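Local coordinates for protein probable phospholipase A2 homolog 2 (Oryza sativa, PDB 2WG9) that probably hydrolyses the 2-acyl ester of membrane phosphoglycerides in a calcium-dependent reaction, releasing a lysophospholipid and a free fatty acid, at residues A[51-55]-A[93-98]; A[55-59]-A[86-91]; A[63-67]-A[79-83]. One frame throughout, in Å; residues are numbered along the deposited sequence.

Contact 1: residues A[51-55]-A[93-98]; sequences RPCDA and ATFPGN
The side chains of Asp54 and Thr94 run alongside each other, and one hydrogen bond joins them. Thr94 OG1 donates to Asp54 OD2 at 2.8 Å. The hydroxyl arrives on the anti side of the carboxylate, 33° out of its plane. Beside this pair Cys53 packs on Phe95. Cys53 CB is 3.4 Å from Phe95 CD1. Cys53 SG stands above the ring face, 4.9 Å from the centroid of Phe95, a distant sulfur-aromatic contact. A water adds a backbone link: it donates to Ala93 O and accepts from Ala55 N.

Asp54 is the N-cap of helix 55-68. With chi1 at 65° its carboxylate is folded back over its own backbone, so that OD1 caps Asp57 N while OD2 faces the 93-98 loop. Outside the two segments OD2 is also hydrogen-bonded to Tyr36 OH, its strongest polar partner. Thr94 OG1 also accepts from Asn98 ND2 at 2.7 Å. A valine at Thr94 would probably leave Asn98 ND2 without this acceptor and take from Asp54 its one direct hydrogen bond to the loop.

Asn98 closes a type II beta turn that starts at Phe95. Its CB lies 3.5 Å above the plane of the Phe95 ring, toward the rim. Further out, the disulfide from Cys53 to Cys23 ties the 51-55 segment to the N-terminal part of the chain.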
loop_
_atom_site.group_PDB
_atom_site.type_symbol
_atom_site.label_atom_id
_atom_site.label_comp_id
_atom_site.label_asym_id
_atom_site.label_seq_id
_atom_site.Cartn_x
_atom_site.Cartn_y
_atom_site.Cartn_z
ATOM N N ARG A 51 -8.240 -9.906 6.564
ATOM C CA ARG A 51 -7.350 -9.291 7.540
ATOM C C ARG A 51 -5.971 -9.072 6.915
ATOM O O ARG A 51 -5.481 -9.944 6.199
ATOM C CB ARG A 51 -7.227 -10.174 8.786
ATOM C CG ARG A 51 -6.750 -9.414 9.999
ATOM C CD ARG A 51 -6.129 -10.292 11.056
ATOM N NE ARG A 51 -5.414 -9.458 12.028
ATOM C CZ ARG A 51 -4.737 -9.919 13.073
ATOM N NH1 ARG A 51 -4.129 -9.066 13.881
ATOM N NH2 ARG A 51 -4.669 -11.223 13.320
ATOM N N PRO A 52 -5.342 -7.901 7.171
ATOM C CA PRO A 52 -3.993 -7.711 6.646
ATOM C C PRO A 52 -3.014 -8.654 7.332
ATOM O O PRO A 52 -3.312 -9.192 8.394
ATOM C CB PRO A 52 -3.649 -6.261 7.020
ATOM C CG PRO A 52 -4.923 -5.636 7.420
ATOM C CD PRO A 52 -5.807 -6.720 7.925
ATOM N N CYS A 53 -1.849 -8.833 6.720
ATOM C CA CYS A 53 -0.899 -9.854 7.125
ATOM C C CYS A 53 0.075 -9.385 8.197
ATOM O O CYS A 53 0.669 -10.203 8.906
ATOM C CB CYS A 53 -0.133 -10.345 5.898
ATOM S SG CYS A 53 -1.203 -11.021 4.639
ATOM N N ASP A 54 0.253 -8.070 8.285
ATOM C CA ASP A 54 1.087 -7.433 9.307
ATOM C C ASP A 54 0.771 -5.942 9.318
ATOM O O ASP A 54 -0.193 -5.514 8.660
ATOM C CB ASP A 54 2.594 -7.711 9.095
ATOM C CG ASP A 54 3.152 -7.110 7.803
ATOM O OD1 ASP A 54 2.420 -6.447 7.028
ATOM O OD2 ASP A 54 4.362 -7.313 7.563
ATOM N N ALA A 55 1.556 -5.167 10.069
ATOM C CA ALA A 55 1.341 -3.722 10.214
ATOM C C ALA A 55 1.500 -2.969 8.898
ATOM O O ALA A 55 0.705 -2.077 8.584
ATOM C CB ALA A 55 2.288 -3.141 11.271
ATOM N N ALA A 93 5.640 -8.364 14.701
ATOM C CA ALA A 93 5.905 -9.550 13.904
ATOM C C ALA A 93 5.344 -9.387 12.503
ATOM O O ALA A 93 4.309 -8.746 12.304
ATOM C CB ALA A 93 5.294 -10.781 14.567
ATOM N N THR A 94 6.029 -9.969 11.532
ATOM C CA THR A 94 5.462 -10.093 10.206
ATOM C C THR A 94 4.869 -11.495 10.073
ATOM O O THR A 94 4.952 -12.306 11.005
ATOM C CB THR A 94 6.496 -9.777 9.094
ATOM O OG1 THR A 94 5.830 -9.705 7.825
ATOM C CG2 THR A 94 7.601 -10.832 9.045
ATOM N N PHE A 95 4.256 -11.767 8.929
ATOM C CA PHE A 95 3.633 -13.056 8.682
ATOM C C PHE A 95 4.681 -14.133 8.398
ATOM O O PHE A 95 5.763 -13.834 7.869
ATOM C CB PHE A 95 2.610 -12.957 7.543
ATOM C CG PHE A 95 3.145 -12.323 6.285
ATOM C CD1 PHE A 95 3.198 -10.930 6.153
ATOM C CD2 PHE A 95 3.583 -13.114 5.227
ATOM C CE1 PHE A 95 3.682 -10.345 4.998
ATOM C CE2 PHE A 95 4.062 -12.542 4.053
ATOM C CZ PHE A 95 4.120 -11.154 3.937
ATOM N N PRO A 96 4.389 -15.387 8.797
ATOM C CA PRO A 96 5.313 -16.466 8.474
ATOM C C PRO A 96 5.401 -16.686 6.976
ATOM O O PRO A 96 4.390 -16.587 6.267
ATOM C CB PRO A 96 4.709 -17.691 9.170
ATOM C CG PRO A 96 3.329 -17.323 9.539
ATOM C CD PRO A 96 3.240 -15.840 9.603
ATOM N N GLY A 97 6.601 -16.974 6.494
ATOM C CA GLY A 97 6.808 -17.174 5.064
ATOM C C GLY A 97 7.021 -15.891 4.280
ATOM O O GLY A 97 7.064 -15.918 3.053
ATOM N N ASN A 98 7.156 -14.770 4.984
ATOM C CA ASN A 98 7.470 -13.485 4.352
ATOM C C ASN A 98 8.901 -13.492 3.815
ATOM O O ASN A 98 9.861 -13.444 4.583
ATOM C CB ASN A 98 7.283 -12.334 5.347
ATOM C CG ASN A 98 7.369 -10.965 4.696
ATOM O OD1 ASN A 98 7.554 -10.837 3.484
ATOM N ND2 ASN A 98 7.222 -9.927 5.506
HETATM O O HOH W 1 3.355 -6.284 12.280
#

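Contact 2: residues A[55-59]-A[86-91]; sequences ALDAC and CIDRVS
Ala55 CA and Val90 CA approach to 5.5 Å, and one helical turn further along helix 55-68 Cys59 CA lies 5.7 Å from Cys86 CA. A disulfide makes the second of these links. Cys59 SG and Cys86 SG are bonded at 2.0 Å, with a left-handed torsion about the S-S bond (chi3 -81°). The two cysteines reach it differently. Cys86 extends SG opposite its own backbone N (chi1 -167°), whereas Cys59 keeps SG beside its N.

Val90 fills the space between the disulfide and the start of helix 55-68. Its two methyls divide the work. CG2 touches the sulfur, with Val90 CG2 3.7 Å from Cys59 SG, and also lies against Leu56 N. CG1 faces the small side chain of Ala55, with Val90 CG1 4.1 Å from Ala55 CB. Deeper in, Leu56 meets Ile87 at an oblique angle, and Leu56 CD1 is 4.0 Å from Ile87 CG1. Ala106 of helix 102-125 touches both of these side chains.

At the outer end Ala55 CB rests 3.5 Å from Ser91 O. That carbonyl also accepts a hydrogen bond from the water that bridges Ala55 N and Ala93 O. No direct hydrogen bond crosses this contact; apolar packing and the covalent link carry it. A pair of antiparallel helices stapled by disulfides is the hallmark of the secretory phospholipase A2 fold, and here the side chain of Cys59 lies about 6 Å from that of His63, the predicted active-site residue.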
loop_
_atom_site.group_PDB
_atom_site.type_symbol
_atom_site.label_atom_id
_atom_site.label_comp_id
_atom_site.label_asym_id
_atom_site.label_seq_id
_atom_site.Cartn_x
_atom_site.Cartn_y
_atom_site.Cartn_z
ATOM N N ALA A 55 1.556 -5.167 10.069
ATOM C CA ALA A 55 1.341 -3.722 10.214
ATOM C C ALA A 55 1.500 -2.969 8.898
ATOM O O ALA A 55 0.705 -2.077 8.584
ATOM C CB ALA A 55 2.288 -3.141 11.271
ATOM N N LEU A 56 2.531 -3.327 8.131
ATOM C CA LEU A 56 2.738 -2.725 6.811
ATOM C C LEU A 56 1.573 -3.034 5.879
ATOM O O LEU A 56 1.079 -2.143 5.191
ATOM C CB LEU A 56 4.071 -3.168 6.189
ATOM C CG LEU A 56 4.457 -2.521 4.848
ATOM C CD1 LEU A 56 4.494 -0.991 4.926
ATOM C CD2 LEU A 56 5.794 -3.072 4.349
ATOM N N ASP A 57 1.131 -4.289 5.865
ATOM C CA ASP A 57 -0.017 -4.678 5.040
ATOM C C ASP A 57 -1.279 -3.889 5.429
ATOM O O ASP A 57 -2.076 -3.490 4.564
ATOM C CB ASP A 57 -0.256 -6.181 5.159
ATOM C CG ASP A 57 -1.035 -6.742 3.995
ATOM O OD1 ASP A 57 -0.977 -6.152 2.896
ATOM O OD2 ASP A 57 -1.695 -7.792 4.181
ATOM N N ALA A 58 -1.446 -3.660 6.732
ATOM C CA ALA A 58 -2.567 -2.867 7.241
ATOM C C ALA A 58 -2.526 -1.417 6.750
ATOM O O ALA A 58 -3.561 -0.859 6.395
ATOM C CB ALA A 58 -2.639 -2.934 8.780
ATOM N N CYS A 59 -1.333 -0.820 6.708
ATOM C CA CYS A 59 -1.164 0.517 6.126
ATOM C C CYS A 59 -1.673 0.550 4.686
ATOM O O CYS A 59 -2.396 1.469 4.293
ATOM C CB CYS A 59 0.307 0.961 6.161
ATOM S SG CYS A 59 0.997 1.196 7.798
ATOM N N CYS A 86 1.691 6.146 8.428
ATOM C CA CYS A 86 1.507 4.752 8.827
ATOM C C CYS A 86 2.798 3.926 8.656
ATOM O O CYS A 86 3.239 3.246 9.593
ATOM C CB CYS A 86 0.339 4.134 8.039
ATOM S SG CYS A 86 -0.240 2.538 8.674
ATOM N N ILE A 87 3.399 4.000 7.464
ATOM C CA ILE A 87 4.672 3.324 7.165
ATOM C C ILE A 87 5.771 3.618 8.196
ATOM O O ILE A 87 6.486 2.705 8.633
ATOM C CB ILE A 87 5.199 3.701 5.745
ATOM C CG1 ILE A 87 4.370 3.010 4.661
ATOM C CG2 ILE A 87 6.677 3.327 5.588
ATOM C CD1 ILE A 87 4.639 3.568 3.240
ATOM N N ASP A 88 5.896 4.889 8.575
ATOM C CA ASP A 88 6.919 5.320 9.529
ATOM C C ASP A 88 6.733 4.695 10.929
ATOM O O ASP A 88 7.661 4.678 11.738
ATOM C CB ASP A 88 6.959 6.855 9.602
ATOM C CG ASP A 88 7.530 7.502 8.332
ATOM O OD1 ASP A 88 8.155 6.795 7.504
ATOM O OD2 ASP A 88 7.371 8.734 8.166
ATOM N N ARG A 89 5.545 4.157 11.197
ATOM C CA ARG A 89 5.215 3.657 12.536
ATOM C C ARG A 89 4.948 2.156 12.564
ATOM O O ARG A 89 4.340 1.634 13.501
ATOM C CB ARG A 89 4.037 4.443 13.112
ATOM C CG ARG A 89 4.403 5.867 13.471
ATOM C CD ARG A 89 3.246 6.829 13.307
ATOM N NE ARG A 89 3.658 8.190 13.644
ATOM C CZ ARG A 89 4.211 9.045 12.783
ATOM N NH1 ARG A 89 4.416 8.695 11.518
ATOM N NH2 ARG A 89 4.556 10.261 13.192
ATOM N N VAL A 90 5.419 1.466 11.532
ATOM C CA VAL A 90 5.223 0.030 11.381
ATOM C C VAL A 90 6.144 -0.755 12.325
ATOM O O VAL A 90 7.343 -0.489 12.391
ATOM C CB VAL A 90 5.434 -0.368 9.892
ATOM C CG1 VAL A 90 5.880 -1.803 9.746
ATOM C CG2 VAL A 90 4.162 -0.105 9.096
ATOM N N SER A 91 5.570 -1.707 13.061
ATOM C CA SER A 91 6.334 -2.557 13.970
ATOM C C SER A 91 5.665 -3.914 14.239
ATOM O O SER A 91 4.563 -4.197 13.748
ATOM C CB SER A 91 6.598 -1.825 15.292
ATOM O OG SER A 91 5.384 -1.501 15.948
HETATM O O HOH W 1 3.355 -6.284 12.280
#

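Contact 3: residues A[63-67]-A[79-83]; sequences HDHCV and CNENL. With CA (calcium ion), chain C; OCA (octanoic acid (caprylic acid)), chain D.
Cys66 and Cys79 are joined covalently, with Cys66 SG 2.0 Å from Cys79 SG. The disulfide bridges two nearly antiparallel helical segments whose axes approach to 9.6 Å.

The polar link is one hydrogen bond. His63 CG lies anti to the backbone N (chi1 177°), which carries the ring across to Asn80 and Leu83. His63 NE2 donates to Asn80 OD1 at 2.9 Å, close to the plane of the imidazole. The bond is somewhat bent, with an N-H...O angle of 148°, and the donor is tilted 31° from the carbonyl plane. Asn80 ND2 is held in turn by Tyr74 O, which would fix the amide. His63 is the predicted active-site histidine of the secretory phospholipase A2 fold. In animal relatives an aspartate usually holds this nitrogen.

In a CH-pi contact, Leu83 CD2 sits over one face of the His63 ring, 3.9 Å from its centroid. C3 of the bound octanoic acid lies over the same face.

As to ligand and metal, His63 ND1 is 3.0 Å from O2 of the octanoic acid. Asp64 OD2 binds the calcium ion at 2.5 Å. Octanoic acid O1, a water and the carbonyls of Tyr39, Gly41 and Tyr44 complete its ligands.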
loop_
_atom_site.group_PDB
_atom_site.type_symbol
_atom_site.label_atom_id
_atom_site.label_comp_id
_atom_site.label_asym_id
_atom_site.label_seq_id
_atom_site.Cartn_x
_atom_site.Cartn_y
_atom_site.Cartn_z
ATOM N N HIS A 63 -4.890 2.451 2.711
ATOM C CA HIS A 63 -4.603 3.255 1.522
ATOM C C HIS A 63 -5.476 2.862 0.330
ATOM O O HIS A 63 -6.020 3.729 -0.351
ATOM C CB HIS A 63 -3.120 3.173 1.142
ATOM C CG HIS A 63 -2.780 3.928 -0.106
ATOM N ND1 HIS A 63 -2.862 3.363 -1.360
ATOM C CD2 HIS A 63 -2.364 5.203 -0.293
ATOM C CE1 HIS A 63 -2.514 4.259 -2.268
ATOM N NE2 HIS A 63 -2.204 5.382 -1.645
ATOM N N ASP A 64 -5.584 1.562 0.069
ATOM C CA ASP A 64 -6.344 1.059 -1.081
ATOM C C ASP A 64 -7.805 1.484 -1.014
ATOM O O ASP A 64 -8.382 1.937 -2.006
ATOM C CB ASP A 64 -6.221 -0.460 -1.182
ATOM C CG ASP A 64 -4.827 -0.899 -1.588
ATOM O OD1 ASP A 64 -3.961 -0.023 -1.790
ATOM O OD2 ASP A 64 -4.586 -2.114 -1.701
ATOM N N HIS A 65 -8.392 1.372 0.172
ATOM C CA HIS A 65 -9.765 1.821 0.357
ATOM C C HIS A 65 -9.894 3.340 0.272
ATOM O O HIS A 65 -10.876 3.841 -0.278
ATOM C CB HIS A 65 -10.336 1.275 1.663
ATOM C CG HIS A 65 -10.627 -0.189 1.610
ATOM N ND1 HIS A 65 -9.807 -1.132 2.187
ATOM C CD2 HIS A 65 -11.636 -0.874 1.023
ATOM C CE1 HIS A 65 -10.301 -2.337 1.964
ATOM N NE2 HIS A 65 -11.414 -2.208 1.265
ATOM N N CYS A 66 -8.901 4.064 0.803
ATOM C CA CYS A 66 -8.896 5.529 0.745
ATOM C C CYS A 66 -8.975 6.005 -0.701
ATOM O O CYS A 66 -9.757 6.907 -1.019
ATOM C CB CYS A 66 -7.660 6.120 1.440
ATOM S SG CYS A 66 -7.611 7.941 1.572
ATOM N N VAL A 67 -8.164 5.398 -1.568
ATOM C CA VAL A 67 -8.194 5.690 -3.005
ATOM C C VAL A 67 -9.564 5.307 -3.599
ATOM O O VAL A 67 -10.161 6.090 -4.354
ATOM C CB VAL A 67 -7.028 4.973 -3.755
ATOM C CG1 VAL A 67 -7.151 5.128 -5.266
ATOM C CG2 VAL A 67 -5.672 5.518 -3.290
ATOM N N CYS A 79 -4.806 10.431 1.333
ATOM C CA CYS A 79 -4.533 8.995 1.234
ATOM C C CYS A 79 -3.037 8.722 1.323
ATOM O O CYS A 79 -2.593 7.874 2.091
ATOM C CB CYS A 79 -5.101 8.407 -0.064
ATOM S SG CYS A 79 -6.901 8.553 -0.239
ATOM N N ASN A 80 -2.265 9.469 0.544
ATOM C CA ASN A 80 -0.824 9.254 0.457
ATOM C C ASN A 80 -0.036 9.726 1.682
ATOM O O ASN A 80 0.859 9.020 2.150
ATOM C CB ASN A 80 -0.294 9.853 -0.847
ATOM C CG ASN A 80 -0.735 9.056 -2.065
ATOM O OD1 ASN A 80 -0.736 7.824 -2.044
ATOM N ND2 ASN A 80 -1.123 9.752 -3.124
ATOM N N GLU A 81 -0.385 10.898 2.210
ATOM C CA GLU A 81 0.229 11.392 3.445
ATOM C C GLU A 81 -0.053 10.481 4.641
ATOM O O GLU A 81 0.839 10.220 5.445
ATOM C CB GLU A 81 -0.192 12.837 3.742
ATOM C CG GLU A 81 0.364 13.847 2.731
ATOM C CD GLU A 81 0.071 15.290 3.095
ATOM O OE1 GLU A 81 0.887 16.162 2.735
ATOM O OE2 GLU A 81 -0.965 15.561 3.743
ATOM N N ASN A 82 -1.286 9.989 4.745
ATOM C CA ASN A 82 -1.634 9.021 5.791
ATOM C C ASN A 82 -0.822 7.732 5.673
ATOM O O ASN A 82 -0.423 7.160 6.681
ATOM C CB ASN A 82 -3.134 8.698 5.775
ATOM C CG ASN A 82 -4.002 9.849 6.271
ATOM O OD1 ASN A 82 -3.515 10.829 6.842
ATOM N ND2 ASN A 82 -5.306 9.725 6.064
ATOM N N LEU A 83 -0.575 7.286 4.441
ATOM C CA LEU A 83 0.242 6.094 4.197
ATOM C C LEU A 83 1.677 6.287 4.703
ATOM O O LEU A 83 2.215 5.417 5.389
ATOM C CB LEU A 83 0.218 5.681 2.709
ATOM C CG LEU A 83 0.969 4.392 2.316
ATOM C CD1 LEU A 83 0.592 3.199 3.195
ATOM C CD2 LEU A 83 0.764 4.021 0.864
HETATM CA CA CA C . -2.610 -2.310 -3.130
HETATM C C1 OCA D . -0.723 0.148 -1.432
HETATM C C2 OCA D . 0.691 0.719 -1.299
HETATM C C3 OCA D . 0.926 1.876 -2.268
HETATM C C4 OCA D . 1.093 1.409 -3.716
HETATM C C5 OCA D . 2.339 0.531 -3.917
HETATM C C6 OCA D . 3.579 1.374 -4.205
HETATM C C7 OCA D . 4.571 0.610 -5.084
HETATM C C8 OCA D . 5.814 0.215 -4.280
HETATM O O1 OCA D . -0.880 -0.822 -2.200
HETATM O O2 OCA D . -1.616 0.692 -0.752
HETATM O O HOH W 2 -3.751 -1.339 -5.007
#

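In the fold
Contacts 2 and 3 join the same two helices, 55-68 and 77-88, with centres 12 Å apart, and each has a disulfide across the pair. They touch where Cys59 O packs on Leu83 CD1. Contact 3 is nested along the chain inside the loop closed by contact 2, and also inside that closed by contact 1. Contact 1 shares Ala55 and a water with contact 2, their centres lying 11 Å apart. It joins the loop leading into helix 55-68 to the loop before helix 102-125, at the surface. Contacts 1 and 3 are 19 Å apart between centres and do not touch. The helix pair is thus tied at two places, with residues of the calcium and octanoic acid site at contact 3.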